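Local structure of lipoprotein, putative (Bacillus anthracis, 4O4A) at residues 98-110 with 122-136. The protein is a putative lipoprotein of unknown function that may bind lipids. Residues are numbered along the deposited sequence; the frame is centred on the assembly and turned at random.
Sequences KIDSSCIHFSSTG and ANLEVTRTACSQEFS
Strands 104-110 and 122-126 pair antiparallel, with axes 4.5 Å apart at 164°, and His105 and Glu125 exchange two backbone hydrogen bonds. Further along, Ser107 N and Ser108 N both donate to Asn123 O, reaching it from the same face of its carbonyl plane. This is a classic beta bulge, and it shifts the register by one residue. Beside it, Asn123 ND2 donates to Ser108 OG (3.1 Å). On the face carrying Ile104, Phe106 and Leu124, Phe106 CD1 lies 3.7 Å from Leu124 CD2. Ile104 CD1 meets Val126 CG2, also at 3.7 Å. The two strands form a beta hairpin at one side of a mixed sheet, with strand 40-45 beyond 122-126. A disulfide, Cys103 SG to Cys131 SG at 2.0 Å, ties the turn just before the hairpin to the loop that follows it. Ser132 then N-caps the helix through its OG, which accepts from Phe135 N, while its own N donates to Ser102 O. The His105 ring turns toward this helix, its CG anti to the backbone N (chi1 169°). Its ND1 donates to Ser136 O at 2.7 Å, nearly in the ring plane but well above the carbonyl plane. A water links Ser136 O to Phe106 N. The Glu125 carboxylate lies at the other ring edge, with OE1 3.8 Å from His105 CD2, and its OE2 forms a salt bridge with Arg140.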
ATOM      1  N   LYS B  98     -30.568 -18.910   4.114  1.00 53.51           N
ATOM      2  CA  LYS B  98     -30.307 -19.010   2.687  1.00 55.96           C
ATOM      3  C   LYS B  98     -29.767 -17.706   2.138  1.00 54.11           C
ATOM      4  O   LYS B  98     -30.164 -16.634   2.570  1.00 56.63           O
ATOM      5  CB  LYS B  98     -31.585 -19.402   1.944  1.00 58.12           C
ATOM      6  CG  LYS B  98     -31.344 -19.752   0.498  1.00 64.14           C
ATOM      7  CD  LYS B  98     -32.572 -20.362  -0.153  1.00 68.00           C
ATOM      8  CE  LYS B  98     -32.237 -20.821  -1.569  1.00 76.38           C
ATOM      9  NZ  LYS B  98     -33.274 -21.716  -2.155  1.00 82.49           N
ATOM     10  N   ILE B  99     -28.821 -17.800   1.213  1.00 52.44           N
ATOM     11  CA  ILE B  99     -28.273 -16.607   0.600  1.00 49.08           C
ATOM     12  C   ILE B  99     -28.485 -16.744  -0.894  1.00 48.08           C
ATOM     13  O   ILE B  99     -28.529 -17.851  -1.440  1.00 43.45           O
ATOM     14  CB  ILE B  99     -26.807 -16.351   0.958  1.00 46.50           C
ATOM     15  CG1 ILE B  99     -25.962 -17.558   0.632  1.00 45.68           C
ATOM     16  CG2 ILE B  99     -26.663 -16.008   2.434  1.00 50.10           C
ATOM     17  CD1 ILE B  99     -24.479 -17.271   0.659  1.00 47.86           C
ATOM     18  N   ASP B 100     -28.658 -15.617  -1.554  1.00 49.00           N
ATOM     19  CA  ASP B 100     -28.886 -15.641  -2.979  1.00 53.12           C
ATOM     20  C   ASP B 100     -27.638 -16.066  -3.759  1.00 49.24           C
ATOM     21  O   ASP B 100     -26.533 -15.751  -3.364  1.00 47.71           O
ATOM     22  CB  ASP B 100     -29.306 -14.253  -3.466  1.00 57.67           C
ATOM     23  CG  ASP B 100     -30.635 -13.801  -2.895  1.00 60.95           C
ATOM     24  OD1 ASP B 100     -31.546 -14.646  -2.771  1.00 68.28           O
ATOM     25  OD2 ASP B 100     -30.778 -12.591  -2.597  1.00 60.70           O
ATOM     26  N   SER B 101     -27.824 -16.737  -4.893  1.00 44.00           N
ATOM     27  CA  SER B 101     -26.689 -17.104  -5.748  1.00 40.93           C
ATOM     28  C   SER B 101     -25.875 -15.880  -6.193  1.00 39.70           C
ATOM     29  O   SER B 101     -24.717 -15.993  -6.504  1.00 36.81           O
ATOM     30  CB  SER B 101     -27.169 -17.868  -6.965  1.00 44.55           C
ATOM     31  OG  SER B 101     -27.667 -19.145  -6.589  1.00 40.48           O
ATOM     32  N   SER B 102     -26.495 -14.703  -6.249  1.00 44.18           N
ATOM     33  CA  SER B 102     -25.782 -13.481  -6.627  1.00 44.39           C
ATOM     34  C   SER B 102     -24.711 -13.123  -5.593  1.00 43.51           C
ATOM     35  O   SER B 102     -23.903 -12.215  -5.817  1.00 48.93           O
ATOM     36  CB  SER B 102     -26.767 -12.331  -6.820  1.00 45.69           C
ATOM     37  OG  SER B 102     -27.547 -12.142  -5.664  1.00 53.27           O
ATOM     38  N   CYS B 103     -24.731 -13.794  -4.442  1.00 41.50           N
ATOM     39  CA  CYS B 103     -23.749 -13.526  -3.376  1.00 41.89           C
ATOM     40  C   CYS B 103     -22.591 -14.471  -3.483  1.00 40.08           C
ATOM     41  O   CYS B 103     -21.672 -14.428  -2.670  1.00 41.69           O
ATOM     42  CB  CYS B 103     -24.373 -13.724  -2.005  1.00 44.91           C
ATOM     43  SG  CYS B 103     -25.843 -12.751  -1.692  1.00 46.36           S
ATOM     44  N   ILE B 104     -22.635 -15.321  -4.498  1.00 37.99           N
ATOM     45  CA  ILE B 104     -21.632 -16.313  -4.705  1.00 36.29           C
ATOM     46  C   ILE B 104     -21.002 -16.197  -6.078  1.00 35.60           C
ATOM     47  O   ILE B 104     -21.693 -15.987  -7.069  1.00 36.67           O
ATOM     48  CB  ILE B 104     -22.268 -17.712  -4.579  1.00 38.54           C
ATOM     49  CG1 ILE B 104     -22.773 -17.968  -3.142  1.00 41.67           C
ATOM     50  CG2 ILE B 104     -21.267 -18.792  -4.949  1.00 39.24           C
ATOM     51  CD1 ILE B 104     -21.675 -17.985  -2.099  1.00 41.36           C
ATOM     52  N   HIS B 105     -19.683 -16.343  -6.129  1.00 34.76           N
ATOM     53  CA  HIS B 105     -18.945 -16.349  -7.399  1.00 35.17           C
ATOM     54  C   HIS B 105     -18.185 -17.630  -7.479  1.00 34.34           C
ATOM     55  O   HIS B 105     -17.432 -17.954  -6.563  1.00 34.59           O
ATOM     56  CB  HIS B 105     -18.003 -15.155  -7.525  1.00 36.30           C
ATOM     57  CG  HIS B 105     -17.034 -15.237  -8.677  1.00 38.09           C
ATOM     58  ND1 HIS B 105     -17.437 -15.323  -9.992  1.00 42.49           N
ATOM     59  CD2 HIS B 105     -15.681 -15.159  -8.710  1.00 39.71           C
ATOM     60  CE1 HIS B 105     -16.374 -15.346 -10.780  1.00 42.79           C
ATOM     61  NE2 HIS B 105     -15.295 -15.243 -10.027  1.00 41.39           N
ATOM     62  N   PHE B 106     -18.417 -18.384  -8.547  1.00 36.23           N
ATOM     63  CA  PHE B 106     -17.733 -19.628  -8.738  1.00 42.30           C
ATOM     64  C   PHE B 106     -16.506 -19.284  -9.575  1.00 44.36           C
ATOM     65  O   PHE B 106     -16.625 -18.952 -10.736  1.00 47.09           O
ATOM     66  CB  PHE B 106     -18.624 -20.643  -9.436  1.00 46.38           C
ATOM     67  CG  PHE B 106     -18.190 -22.020  -9.206  1.00 57.79           C
ATOM     68  CD1 PHE B 106     -18.690 -22.743  -8.123  1.00 64.38           C
ATOM     69  CD2 PHE B 106     -17.220 -22.580 -10.008  1.00 63.60           C
ATOM     70  CE1 PHE B 106     -18.251 -24.026  -7.882  1.00 70.88           C
ATOM     71  CE2 PHE B 106     -16.777 -23.864  -9.773  1.00 69.34           C
ATOM     72  CZ  PHE B 106     -17.292 -24.588  -8.709  1.00 72.10           C
ATOM     73  N   SER B 107     -15.335 -19.349  -8.956  1.00 46.89           N
ATOM     74  CA  SER B 107     -14.096 -18.921  -9.595  1.00 50.52           C
ATOM     75  C   SER B 107     -13.438 -19.936 -10.488  1.00 54.53           C
ATOM     76  O   SER B 107     -13.247 -19.678 -11.676  1.00 69.73           O
ATOM     77  CB  SER B 107     -13.083 -18.468  -8.546  1.00 49.75           C
ATOM     78  OG  SER B 107     -11.854 -18.154  -9.178  1.00 48.66           O
ATOM     79  N   SER B 108     -13.062 -21.082  -9.939  1.00 50.46           N
ATOM     80  CA  SER B 108     -12.383 -22.092 -10.758  1.00 51.72           C
ATOM     81  C   SER B 108     -12.304 -23.450 -10.103  1.00 49.93           C
ATOM     82  O   SER B 108     -12.532 -23.600  -8.907  1.00 48.24           O
ATOM     83  CB  SER B 108     -10.948 -21.656 -11.062  1.00 50.21           C
ATOM     84  OG  SER B 108     -10.194 -21.636  -9.870  1.00 47.57           O
ATOM     85  N   THR B 109     -11.986 -24.441 -10.918  1.00 51.34           N
ATOM     86  CA  THR B 109     -11.829 -25.799 -10.452  1.00 52.86           C
ATOM     87  C   THR B 109     -10.604 -26.364 -11.100  1.00 55.99           C
ATOM     88  O   THR B 109     -10.127 -25.858 -12.109  1.00 56.26           O
ATOM     89  CB  THR B 109     -13.022 -26.693 -10.820  1.00 53.80           C
ATOM     90  OG1 THR B 109     -13.212 -26.683 -12.239  1.00 56.16           O
ATOM     91  CG2 THR B 109     -14.271 -26.191 -10.161  1.00 53.77           C
ATOM     92  N   GLY B 110     -10.098 -27.426 -10.516  1.00 58.70           N
ATOM     93  CA  GLY B 110      -8.944 -28.070 -11.054  1.00 58.37           C
ATOM     94  C   GLY B 110      -8.500 -29.202 -10.179  1.00 59.11           C
ATOM     95  O   GLY B 110      -9.260 -29.735  -9.363  1.00 56.91           O
ATOM     96  N   ALA B 122     -11.953 -26.613  -5.629  1.00 37.63           N
ATOM     97  CA  ALA B 122     -12.874 -25.634  -6.129  1.00 35.68           C
ATOM     98  C   ALA B 122     -12.640 -24.313  -5.437  1.00 36.56           C
ATOM     99  O   ALA B 122     -12.436 -24.256  -4.222  1.00 36.96           O
ATOM    100  CB  ALA B 122     -14.301 -26.095  -5.911  1.00 36.21           C
ATOM    101  N   ASN B 123     -12.687 -23.247  -6.227  1.00 37.69           N
ATOM    102  CA  ASN B 123     -12.528 -21.897  -5.733  1.00 37.94           C
ATOM    103  C   ASN B 123     -13.810 -21.139  -5.883  1.00 38.59           C
ATOM    104  O   ASN B 123     -14.341 -21.007  -6.989  1.00 44.71           O
ATOM    105  CB  ASN B 123     -11.438 -21.178  -6.502  1.00 40.56           C
ATOM    106  CG  ASN B 123     -10.067 -21.575  -6.065  1.00 45.48           C
ATOM    107  OD1 ASN B 123      -9.708 -21.361  -4.920  1.00 48.75           O
ATOM    108  ND2 ASN B 123      -9.268 -22.114  -6.988  1.00 50.25           N
ATOM    109  N   LEU B 124     -14.336 -20.671  -4.766  1.00 40.00           N
ATOM    110  CA  LEU B 124     -15.533 -19.872  -4.770  1.00 40.83           C
ATOM    111  C   LEU B 124     -15.257 -18.645  -3.956  1.00 38.42           C
ATOM    112  O   LEU B 124     -14.254 -18.547  -3.276  1.00 34.13           O
ATOM    113  CB  LEU B 124     -16.712 -20.590  -4.137  1.00 41.79           C
ATOM    114  CG  LEU B 124     -17.223 -21.854  -4.801  1.00 47.39           C
ATOM    115  CD1 LEU B 124     -16.465 -23.021  -4.210  1.00 51.95           C
ATOM    116  CD2 LEU B 124     -18.711 -22.033  -4.541  1.00 48.85           C
ATOM    117  N   GLU B 125     -16.192 -17.720  -4.005  1.00 35.70           N
ATOM    118  CA  GLU B 125     -16.053 -16.491  -3.294  1.00 35.77           C
ATOM    119  C   GLU B 125     -17.428 -16.082  -2.847  1.00 35.84           C
ATOM    120  O   GLU B 125     -18.408 -16.230  -3.588  1.00 37.60           O
ATOM    121  CB  GLU B 125     -15.442 -15.462  -4.224  1.00 36.18           C
ATOM    122  CG  GLU B 125     -15.123 -14.142  -3.581  1.00 39.19           C
ATOM    123  CD  GLU B 125     -14.514 -13.147  -4.548  1.00 43.20           C
ATOM    124  OE1 GLU B 125     -14.053 -13.543  -5.637  1.00 44.34           O
ATOM    125  OE2 GLU B 125     -14.502 -11.946  -4.207  1.00 47.50           O
ATOM    126  N   VAL B 126     -17.512 -15.551  -1.640  1.00 35.98           N
ATOM    127  CA  VAL B 126     -18.791 -15.125  -1.103  1.00 35.49           C
ATOM    128  C   VAL B 126     -18.702 -13.687  -0.670  1.00 39.21           C
ATOM    129  O   VAL B 126     -17.612 -13.191  -0.317  1.00 39.98           O
ATOM    130  CB  VAL B 126     -19.198 -15.988   0.107  1.00 33.80           C
ATOM    131  CG1 VAL B 126     -18.192 -15.858   1.248  1.00 34.84           C
ATOM    132  CG2 VAL B 126     -20.580 -15.624   0.600  1.00 32.88           C
ATOM    133  N   THR B 127     -19.854 -13.023  -0.679  1.00 42.43           N
ATOM    134  CA  THR B 127     -19.963 -11.646  -0.207  1.00 46.92           C
ATOM    135  C   THR B 127     -21.259 -11.475   0.575  1.00 54.67           C
ATOM    136  O   THR B 127     -22.230 -12.236   0.390  1.00 55.44           O
ATOM    137  CB  THR B 127     -19.962 -10.630  -1.367  1.00 45.13           C
ATOM    138  OG1 THR B 127     -20.010  -9.300  -0.862  1.00 44.54           O
ATOM    139  CG2 THR B 127     -21.152 -10.839  -2.279  1.00 46.10           C
ATOM    140  N   ARG B 128     -21.249 -10.496   1.475  1.00 62.03           N
ATOM    141  CA  ARG B 128     -22.435 -10.115   2.242  1.00 61.35           C
ATOM    142  C   ARG B 128     -22.767  -8.685   1.829  1.00 63.98           C
ATOM    143  O   ARG B 128     -23.926  -8.298   1.716  1.00 70.81           O
ATOM    144  CB  ARG B 128     -22.120 -10.142   3.714  1.00 67.15           C
ATOM    145  CG  ARG B 128     -21.523 -11.464   4.174  1.00 69.58           C
ATOM    146  CD  ARG B 128     -20.726 -11.323   5.472  1.00 74.39           C
ATOM    147  NE  ARG B 128     -21.360 -10.466   6.469  1.00 78.76           N
ATOM    148  CZ  ARG B 128     -20.678  -9.902   7.461  1.00 78.85           C
ATOM    149  NH1 ARG B 128     -19.365 -10.068   7.542  1.00 79.98           N
ATOM    150  NH2 ARG B 128     -21.293  -9.139   8.347  1.00 82.21           N
ATOM    151  N   THR B 129     -21.701  -7.931   1.598  1.00 60.63           N
ATOM    152  CA  THR B 129     -21.701  -6.553   1.188  1.00 60.25           C
ATOM    153  C   THR B 129     -22.261  -6.233  -0.180  1.00 54.46           C
ATOM    154  O   THR B 129     -23.034  -5.298  -0.325  1.00 55.70           O
ATOM    155  CB  THR B 129     -20.215  -6.104   1.136  1.00 63.14           C
ATOM    156  OG1 THR B 129     -19.680  -6.072   2.467  1.00 71.02           O
ATOM    157  CG2 THR B 129     -20.033  -4.729   0.464  1.00 66.64           C
ATOM    158  N   ALA B 130     -21.861  -7.006  -1.180  1.00 51.74           N
ATOM    159  CA  ALA B 130     -22.154  -6.669  -2.573  1.00 50.37           C
ATOM    160  C   ALA B 130     -22.831  -7.703  -3.470  1.00 48.81           C
ATOM    161  O   ALA B 130     -22.474  -7.807  -4.643  1.00 46.66           O
ATOM    162  CB  ALA B 130     -20.841  -6.276  -3.217  1.00 52.03           C
ATOM    163  N   CYS B 131     -23.821  -8.434  -2.978  1.00 49.83           N
ATOM    164  CA  CYS B 131     -24.489  -9.413  -3.847  1.00 49.66           C
ATOM    165  C   CYS B 131     -24.965  -8.690  -5.109  1.00 50.05           C
ATOM    166  O   CYS B 131     -25.549  -7.613  -5.019  1.00 53.86           O
ATOM    167  CB  CYS B 131     -25.656 -10.077  -3.129  1.00 51.31           C
ATOM    168  SG  CYS B 131     -25.152 -10.832  -1.550  1.00 57.33           S
ATOM    169  N   SER B 132     -24.657  -9.248  -6.276  1.00 45.82           N
ATOM    170  CA  SER B 132     -25.029  -8.636  -7.548  1.00 46.40           C
ATOM    171  C   SER B 132     -24.671  -9.568  -8.676  1.00 47.35           C
ATOM    172  O   SER B 132     -23.969 -10.556  -8.469  1.00 51.45           O
ATOM    173  CB  SER B 132     -24.267  -7.335  -7.761  1.00 48.37           C
ATOM    174  OG  SER B 132     -22.863  -7.570  -7.830  1.00 48.68           O
ATOM    175  N   GLN B 133     -25.141  -9.266  -9.877  1.00 48.43           N
ATOM    176  CA  GLN B 133     -24.808 -10.100 -11.013  1.00 48.68           C
ATOM    177  C   GLN B 133     -23.344  -9.900 -11.377  1.00 48.45           C
ATOM    178  O   GLN B 133     -22.690 -10.806 -11.870  1.00 49.85           O
ATOM    179  CB  GLN B 133     -25.698  -9.822 -12.219  1.00 52.95           C
ATOM    180  CG  GLN B 133     -25.680  -8.393 -12.733  1.00 60.73           C
ATOM    181  CD  GLN B 133     -25.914  -8.313 -14.227  1.00 67.54           C
ATOM    182  OE1 GLN B 133     -26.905  -7.736 -14.669  1.00 64.69           O
ATOM    183  NE2 GLN B 133     -25.016  -8.922 -15.018  1.00 71.14           N
ATOM    184  N   GLU B 134     -22.832  -8.704 -11.137  1.00 50.75           N
ATOM    185  CA  GLU B 134     -21.449  -8.408 -11.466  1.00 51.96           C
ATOM    186  C   GLU B 134     -20.573  -9.269 -10.582  1.00 48.85           C
ATOM    187  O   GLU B 134     -19.629  -9.884 -11.048  1.00 48.77           O
ATOM    188  CB  GLU B 134     -21.158  -6.933 -11.278  1.00 58.33           C
ATOM    189  CG  GLU B 134     -19.890  -6.432 -11.946  1.00 67.98           C
ATOM    190  CD  GLU B 134     -18.607  -6.787 -11.213  1.00 76.17           C
ATOM    191  OE1 GLU B 134     -18.669  -7.429 -10.144  1.00 98.73           O
ATOM    192  OE2 GLU B 134     -17.521  -6.416 -11.707  1.00 75.70           O
ATOM    193  N   PHE B 135     -20.901  -9.324  -9.300  1.00 45.11           N
ATOM    194  CA  PHE B 135     -20.134 -10.123  -8.382  1.00 41.44           C
ATOM    195  C   PHE B 135     -20.180 -11.587  -8.762  1.00 40.19           C
ATOM    196  O   PHE B 135     -19.158 -12.275  -8.776  1.00 40.11           O
ATOM    197  CB  PHE B 135     -20.651  -9.968  -6.956  1.00 40.74           C
ATOM    198  CG  PHE B 135     -19.887 -10.795  -5.960  1.00 40.47           C
ATOM    199  CD1 PHE B 135     -18.701 -10.326  -5.404  1.00 39.71           C
ATOM    200  CD2 PHE B 135     -20.327 -12.067  -5.622  1.00 38.63           C
ATOM    201  CE1 PHE B 135     -17.988 -11.102  -4.512  1.00 38.30           C
ATOM    202  CE2 PHE B 135     -19.612 -12.848  -4.740  1.00 38.48           C
ATOM    203  CZ  PHE B 135     -18.446 -12.361  -4.177  1.00 37.60           C
ATOM    204  N   SER B 136     -21.372 -12.081  -9.031  1.00 38.30           N
ATOM    205  CA  SER B 136     -21.521 -13.461  -9.389  1.00 40.63           C
ATOM    206  C   SER B 136     -20.596 -13.835 -10.558  1.00 39.90           C
ATOM    207  O   SER B 136     -20.044 -14.915 -10.591  1.00 35.89           O
ATOM    208  CB  SER B 136     -22.971 -13.744  -9.777  1.00 41.76           C
ATOM    209  OG  SER B 136     -23.181 -15.127  -9.943  1.00 50.40           O
TER
HETATM  210  O   HOH W   1     -20.467 -17.676 -10.145  1.00 46.29           O